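Local coordinates for protein GH26C (Muricauda sp. MAR_2010_75, PDB 6Q78) that probably hydrolyses beta-1,4-mannosidic linkages in mannans, as an endo-acting mannanase of glycoside hydrolase family 26, at residues F339-E344 / Q377-T382; F89-Q94 / F372-Q377. All coordinates share one frame; numbering follows the deposited sequence.

Interaction 1 of 2, residues F339-E344 / Q377-T382; sequences FVTLSE and QDTYCT
Tyr380 carries CG between its backbone N and carbonyl carbon (chi1 64°), which lays its ring beside Val340. As a directly opposed pair in a short two-stranded ribbon, the two residues share a face. Val340 CG1 lies anti to the backbone N (chi1 176°) and reaches the rim of the ring at CE1, 3.5 Å away. Val340 CB sits over one ring face, 3.9 Å from the centroid, in a CH-pi contact. Leu342 CG comes to the ring edge, near its plane. The Tyr380 hydroxyl is hydrogen-bonded to Pro388 O, and its ring meets Tyr93 edge-to-face. With an alanine here, Val340 would probably lose its aromatic cover and Pro388 O this partner.

The backbones of Val340 and Tyr380 form an antiparallel hydrogen-bonded pair. Val340 N donates to Tyr380 O at 2.9 Å, and Tyr380 N returns a bond to Val340 O at 3.0 Å. The other face of the ribbon carries Thr341 and Thr379. Their side chains cross, and Thr341 OG1 and Thr379 OG1 share a hydrogen bond of 2.8 Å. The methyl Thr379 CG2 also touches Phe339, 3.9 Å from its CD1. Cys381 SG lies obliquely to the Phe339 ring, a sulfur-aromatic contact of 5.1 Å to the centroid. One water accepts from Leu342 N and donates to Asp378 O, so it bridges the two chains just past the paired residues.

The ribbon lies beyond the C-terminal ends of two adjacent parallel barrel strands. Residues 340-341 follow strand 330-336, and 379-380 follow strand 369-372. Helix 351-361 lies between them in the chain, and Cys381 packs back on Phe372 of strand 369-372.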
loop_
_atom_site.group_PDB
_atom_site.type_symbol
_atom_site.label_atom_id
_atom_site.label_comp_id
_atom_site.label_asym_id
_atom_site.label_seq_id
_atom_site.Cartn_x
_atom_site.Cartn_y
_atom_site.Cartn_z
ATOM N N PHE A 339 -12.861 -3.256 -11.291
ATOM C CA PHE A 339 -13.938 -2.361 -10.885
ATOM C C PHE A 339 -15.211 -2.647 -11.676
ATOM O O PHE A 339 -15.190 -2.690 -12.912
ATOM C CB PHE A 339 -13.535 -0.902 -11.094
ATOM C CG PHE A 339 -12.413 -0.423 -10.223
ATOM C CD1 PHE A 339 -12.643 -0.044 -8.916
ATOM C CD2 PHE A 339 -11.136 -0.279 -10.744
ATOM C CE1 PHE A 339 -11.601 0.445 -8.125
ATOM C CE2 PHE A 339 -10.091 0.185 -9.960
ATOM C CZ PHE A 339 -10.325 0.547 -8.642
ATOM N N VAL A 340 -16.323 -2.820 -10.956
ATOM C CA VAL A 340 -17.626 -3.115 -11.537
ATOM C C VAL A 340 -18.548 -1.941 -11.268
ATOM O O VAL A 340 -18.710 -1.521 -10.115
ATOM C CB VAL A 340 -18.223 -4.402 -10.936
ATOM C CG1 VAL A 340 -19.629 -4.645 -11.470
ATOM C CG2 VAL A 340 -17.338 -5.595 -11.244
ATOM N N THR A 341 -19.162 -1.419 -12.332
ATOM C CA THR A 341 -20.238 -0.434 -12.242
ATOM C C THR A 341 -21.388 -1.014 -13.059
ATOM O O THR A 341 -21.285 -1.112 -14.283
ATOM C CB THR A 341 -19.764 0.912 -12.802
ATOM O OG1 THR A 341 -18.554 1.308 -12.131
ATOM C CG2 THR A 341 -20.816 2.000 -12.601
ATOM N N LEU A 342 -22.465 -1.445 -12.384
ATOM C CA LEU A 342 -23.440 -2.323 -13.041
ATOM C C LEU A 342 -24.162 -1.645 -14.203
ATOM O O LEU A 342 -24.647 -2.340 -15.108
ATOM C CB LEU A 342 -24.427 -2.891 -12.021
ATOM C CG LEU A 342 -23.788 -3.827 -10.990
ATOM C CD1 LEU A 342 -24.793 -4.201 -9.907
ATOM C CD2 LEU A 342 -23.243 -5.081 -11.664
ATOM N N SER A 343 -24.258 -0.307 -14.199
ATOM C CA SER A 343 -24.843 0.413 -15.339
ATOM C C SER A 343 -23.916 0.456 -16.548
ATOM O O SER A 343 -24.351 0.878 -17.634
ATOM C CB SER A 343 -25.200 1.853 -14.947
ATOM O OG SER A 343 -24.039 2.591 -14.569
ATOM N N GLU A 344 -22.662 0.041 -16.388
ATOM C CA GLU A 344 -21.646 0.138 -17.430
ATOM C C GLU A 344 -21.031 -1.208 -17.777
ATOM O O GLU A 344 -20.975 -1.570 -18.958
ATOM C CB GLU A 344 -20.539 1.126 -17.008
ATOM C CG GLU A 344 -21.034 2.517 -16.577
ATOM C CD GLU A 344 -19.898 3.427 -16.111
ATOM O OE1 GLU A 344 -18.754 2.943 -16.005
ATOM O OE2 GLU A 344 -20.146 4.625 -15.853
ATOM N N GLN A 377 -19.615 4.759 -4.053
ATOM C CA GLN A 377 -20.841 5.019 -4.806
ATOM C C GLN A 377 -21.283 3.768 -5.561
ATOM O O GLN A 377 -21.463 2.726 -4.935
ATOM C CB GLN A 377 -20.684 6.253 -5.699
ATOM C CG GLN A 377 -20.385 7.496 -4.868
ATOM C CD GLN A 377 -20.386 8.784 -5.673
ATOM O OE1 GLN A 377 -20.233 8.780 -6.897
ATOM N NE2 GLN A 377 -20.566 9.906 -4.976
ATOM N N ASP A 378 -21.448 3.830 -6.892
ATOM C CA ASP A 378 -21.938 2.668 -7.633
ATOM C C ASP A 378 -20.841 1.783 -8.197
ATOM O O ASP A 378 -21.131 0.924 -9.039
ATOM C CB ASP A 378 -22.862 3.116 -8.767
ATOM C CG ASP A 378 -24.169 3.644 -8.256
ATOM O OD1 ASP A 378 -24.741 3.027 -7.334
ATOM O OD2 ASP A 378 -24.617 4.688 -8.775
ATOM N N THR A 379 -19.602 1.942 -7.741
ATOM C CA THR A 379 -18.473 1.207 -8.281
ATOM C C THR A 379 -17.847 0.389 -7.172
ATOM O O THR A 379 -17.522 0.927 -6.115
ATOM C CB THR A 379 -17.446 2.180 -8.877
ATOM O OG1 THR A 379 -18.077 2.907 -9.942
ATOM C CG2 THR A 379 -16.265 1.417 -9.450
ATOM N N TYR A 380 -17.663 -0.895 -7.412
ATOM C CA TYR A 380 -17.125 -1.749 -6.366
ATOM C C TYR A 380 -16.069 -2.666 -6.947
ATOM O O TYR A 380 -16.168 -3.115 -8.094
ATOM C CB TYR A 380 -18.235 -2.599 -5.685
ATOM C CG TYR A 380 -18.965 -3.637 -6.552
ATOM C CD1 TYR A 380 -20.008 -3.269 -7.385
ATOM C CD2 TYR A 380 -18.624 -4.990 -6.495
ATOM C CE1 TYR A 380 -20.700 -4.212 -8.153
ATOM C CE2 TYR A 380 -19.320 -5.956 -7.259
ATOM C CZ TYR A 380 -20.355 -5.553 -8.087
ATOM O OH TYR A 380 -21.087 -6.472 -8.845
ATOM N N CYS A 381 -15.059 -2.954 -6.134
ATOM C CA CYS A 381 -14.154 -4.026 -6.493
ATOM C C CYS A 381 -14.140 -5.153 -5.477
ATOM O O CYS A 381 -13.442 -6.144 -5.692
ATOM C CB CYS A 381 -12.733 -3.513 -6.776
ATOM S SG CYS A 381 -11.877 -2.856 -5.330
ATOM N N THR A 382 -14.877 -5.020 -4.372
ATOM C CA THR A 382 -15.233 -6.192 -3.582
ATOM C C THR A 382 -16.744 -6.159 -3.393
ATOM O O THR A 382 -17.331 -5.089 -3.179
ATOM C CB THR A 382 -14.530 -6.207 -2.198
ATOM O OG1 THR A 382 -14.907 -5.048 -1.434
ATOM C CG2 THR A 382 -12.996 -6.307 -2.346
HETATM O O HOH W 1 -23.250 -0.714 -9.532
HETATM O O HOH W 2 -24.269 3.737 -11.994
#

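Interaction 2 of 2, residues F89-Q94 / F372-Q377; sequences FSSFYQ and FWYNYQ
Ser91 OG donates a 2.7 Å hydrogen bond to Asn375 O, joining two loops at the C-terminal side of a TIM barrel. One loop follows strand 81-86 and the other follows strand 369-372, its parallel neighbour. The serine oxygen stands anti to its own backbone N (chi1 -164°), which carries it across to the second loop. It approaches the carbonyl nearly end-on, with a C=O...donor angle of 158°. The same oxygen lies in the plane of the Tyr376 ring, at its edge, 3.8 Å from CD1. Tyr374 CB flanks the Ser91 side chain.

The second direct bond is at the far end of the contact. Gln94 N gives its hydrogen to Gln377 O at 2.7 Å, and the carbonyl is met at a more bent angle of 132°. Tyr93 CD1 also lies close to Gln377 O, at 3.4 Å. Between these two bonds, waters complete the link. One water accepts from Asn375 N and lies near Ser91 O. Another links Phe92 O to Gln377 N.

The next shell fixes the loops themselves. Phe92 points away from the contact and packs on Asp101 and Lys104 of helix 101-106. Asn375 CB packs against Tyr93 N, and its amide turns to other partners. Its OD1 accepts from Cys381 N. Its ND2 is hydrogen-bonded to Asp101 OD2 and Thr382 O. Asp101 OD2 also takes the hydrogen of Tyr93 N, so this one carboxylate oxygen, at the start of helix 101-106, holds Tyr93 of one loop and Asn375 of the other.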
loop_
_atom_site.group_PDB
_atom_site.type_symbol
_atom_site.label_atom_id
_atom_site.label_comp_id
_atom_site.label_asym_id
_atom_site.label_seq_id
_atom_site.Cartn_x
_atom_site.Cartn_y
_atom_site.Cartn_z
ATOM N N PHE A 89 -13.030 1.137 6.347
ATOM C CA PHE A 89 -13.923 1.581 7.421
ATOM C C PHE A 89 -14.629 2.915 7.147
ATOM O O PHE A 89 -15.445 3.336 7.985
ATOM C CB PHE A 89 -13.165 1.635 8.754
ATOM C CG PHE A 89 -12.548 0.309 9.179
ATOM C CD1 PHE A 89 -13.258 -0.874 9.103
ATOM C CD2 PHE A 89 -11.262 0.280 9.681
ATOM C CE1 PHE A 89 -12.688 -2.082 9.487
ATOM C CE2 PHE A 89 -10.675 -0.931 10.070
ATOM C CZ PHE A 89 -11.403 -2.116 9.966
ATOM N N SER A 90 -14.397 3.532 5.981
ATOM C CA SER A 90 -14.958 4.852 5.684
ATOM C C SER A 90 -15.518 5.008 4.270
ATOM O O SER A 90 -16.140 6.049 3.980
ATOM C CB SER A 90 -13.866 5.916 5.881
ATOM O OG SER A 90 -12.708 5.634 5.069
ATOM N N SER A 91 -15.313 4.040 3.369
ATOM C CA SER A 91 -15.802 4.126 1.996
ATOM C C SER A 91 -16.535 2.838 1.671
ATOM O O SER A 91 -15.986 1.745 1.851
ATOM C CB SER A 91 -14.650 4.360 1.011
ATOM O OG SER A 91 -15.159 4.810 -0.258
ATOM N N PHE A 92 -17.799 2.967 1.260
ATOM C CA PHE A 92 -18.677 1.827 1.111
ATOM C C PHE A 92 -19.421 1.914 -0.206
ATOM O O PHE A 92 -19.798 3.008 -0.642
ATOM C CB PHE A 92 -19.719 1.796 2.245
ATOM C CG PHE A 92 -19.135 2.041 3.621
ATOM C CD1 PHE A 92 -19.049 3.329 4.131
ATOM C CD2 PHE A 92 -18.676 0.982 4.384
ATOM C CE1 PHE A 92 -18.517 3.554 5.404
ATOM C CE2 PHE A 92 -18.158 1.190 5.657
ATOM C CZ PHE A 92 -18.072 2.473 6.164
ATOM N N TYR A 93 -19.707 0.743 -0.785
ATOM C CA TYR A 93 -20.634 0.689 -1.910
ATOM C C TYR A 93 -21.953 1.355 -1.539
ATOM O O TYR A 93 -22.543 1.067 -0.483
ATOM C CB TYR A 93 -20.867 -0.770 -2.315
ATOM C CG TYR A 93 -21.803 -0.983 -3.473
ATOM C CD1 TYR A 93 -21.416 -0.638 -4.765
ATOM C CD2 TYR A 93 -23.051 -1.545 -3.276
ATOM C CE1 TYR A 93 -22.267 -0.840 -5.835
ATOM C CE2 TYR A 93 -23.915 -1.737 -4.343
ATOM C CZ TYR A 93 -23.493 -1.386 -5.603
ATOM O OH TYR A 93 -24.343 -1.581 -6.684
ATOM N N GLN A 94 -22.412 2.247 -2.423
ATOM C CA GLN A 94 -23.655 3.013 -2.259
ATOM C C GLN A 94 -23.701 3.792 -0.945
ATOM O O GLN A 94 -24.774 4.180 -0.477
ATOM C CB GLN A 94 -24.902 2.153 -2.492
ATOM C CG GLN A 94 -24.949 1.629 -3.917
ATOM C CD GLN A 94 -26.248 0.938 -4.255
ATOM O OE1 GLN A 94 -26.872 0.294 -3.411
ATOM N NE2 GLN A 94 -26.661 1.062 -5.511
ATOM N N PHE A 372 -7.187 -4.476 -2.193
ATOM C CA PHE A 372 -8.129 -3.925 -3.149
ATOM C C PHE A 372 -8.248 -2.416 -2.958
ATOM O O PHE A 372 -8.099 -1.892 -1.839
ATOM C CB PHE A 372 -9.498 -4.552 -2.873
ATOM C CG PHE A 372 -9.560 -6.019 -3.219
ATOM C CD1 PHE A 372 -9.626 -6.419 -4.543
ATOM C CD2 PHE A 372 -9.546 -7.004 -2.224
ATOM C CE1 PHE A 372 -9.669 -7.775 -4.884
ATOM C CE2 PHE A 372 -9.615 -8.358 -2.581
ATOM C CZ PHE A 372 -9.673 -8.734 -3.906
ATOM N N TRP A 373 -8.518 -1.707 -4.061
ATOM C CA TRP A 373 -8.868 -0.303 -3.928
ATOM C C TRP A 373 -10.243 -0.171 -3.269
ATOM O O TRP A 373 -10.914 -1.162 -2.984
ATOM C CB TRP A 373 -8.752 0.429 -5.275
ATOM C CG TRP A 373 -8.558 1.897 -5.114
ATOM C CD1 TRP A 373 -9.373 2.887 -5.594
ATOM C CD2 TRP A 373 -7.482 2.567 -4.419
ATOM N NE1 TRP A 373 -8.894 4.122 -5.229
ATOM C CE2 TRP A 373 -7.733 3.960 -4.516
ATOM C CE3 TRP A 373 -6.336 2.125 -3.741
ATOM C CZ2 TRP A 373 -6.888 4.921 -3.944
ATOM C CZ3 TRP A 373 -5.495 3.085 -3.165
ATOM C CH2 TRP A 373 -5.786 4.466 -3.271
ATOM N N TYR A 374 -10.665 1.060 -2.999
ATOM C CA TYR A 374 -11.907 1.255 -2.259
ATOM C C TYR A 374 -13.146 0.972 -3.117
ATOM O O TYR A 374 -13.129 1.052 -4.357
ATOM C CB TYR A 374 -11.998 2.625 -1.575
ATOM C CG TYR A 374 -11.704 3.870 -2.382
ATOM C CD1 TYR A 374 -12.483 4.238 -3.475
ATOM C CD2 TYR A 374 -10.660 4.711 -2.005
ATOM C CE1 TYR A 374 -12.219 5.437 -4.178
ATOM C CE2 TYR A 374 -10.401 5.887 -2.692
ATOM C CZ TYR A 374 -11.172 6.233 -3.752
ATOM O OH TYR A 374 -10.897 7.416 -4.441
ATOM N N ASN A 375 -14.243 0.671 -2.429
ATOM C CA ASN A 375 -15.581 0.728 -3.027
ATOM C C ASN A 375 -16.139 2.123 -2.826
ATOM O O ASN A 375 -15.898 2.740 -1.792
ATOM C CB ASN A 375 -16.504 -0.252 -2.291
ATOM C CG ASN A 375 -16.190 -1.724 -2.569
ATOM O OD1 ASN A 375 -15.465 -2.079 -3.499
ATOM N ND2 ASN A 375 -16.768 -2.599 -1.733
ATOM N N TYR A 376 -16.877 2.631 -3.815
ATOM C CA TYR A 376 -17.321 4.018 -3.733
ATOM C C TYR A 376 -18.531 4.227 -4.632
ATOM O O TYR A 376 -18.481 3.897 -5.818
ATOM C CB TYR A 376 -16.176 4.934 -4.207
ATOM C CG TYR A 376 -16.507 6.409 -4.166
ATOM C CD1 TYR A 376 -16.507 7.108 -2.971
ATOM C CD2 TYR A 376 -16.816 7.095 -5.323
ATOM C CE1 TYR A 376 -16.814 8.467 -2.934
ATOM C CE2 TYR A 376 -17.120 8.442 -5.296
ATOM C CZ TYR A 376 -17.110 9.117 -4.099
ATOM O OH TYR A 376 -17.412 10.465 -4.085
ATOM N N GLN A 377 -19.615 4.759 -4.053
ATOM C CA GLN A 377 -20.841 5.019 -4.806
ATOM C C GLN A 377 -21.283 3.768 -5.561
ATOM O O GLN A 377 -21.463 2.726 -4.935
ATOM C CB GLN A 377 -20.684 6.253 -5.699
ATOM C CG GLN A 377 -20.385 7.496 -4.868
ATOM C CD GLN A 377 -20.386 8.784 -5.673
ATOM O OE1 GLN A 377 -20.233 8.780 -6.897
ATOM N NE2 GLN A 377 -20.566 9.906 -4.976
HETATM O O HOH W 3 -13.599 0.617 0.574
HETATM O O HOH W 4 -19.668 5.703 -1.344
#

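In the fold
The two interactions lie on the same side of the chain's centre, with their own centres about 10 Å apart. Their segments alternate along the chain: 89-94, 339-344, 372-377, then 377-382. Gln377 is shared, so the loop after strand 369-372 passes directly from interaction 2 into interaction 1. This loop is the common element. It meets the loop after strand 81-86 in one contact and the chain after strand 330-336 in the other. Both strands neighbour 369-372 in the parallel sheet. Asn375 ties the contacts through Cys381 and Thr382. Together they connect three consecutive loops at the C-terminal rim, the end that carries the active site in TIM-barrel glycosidases.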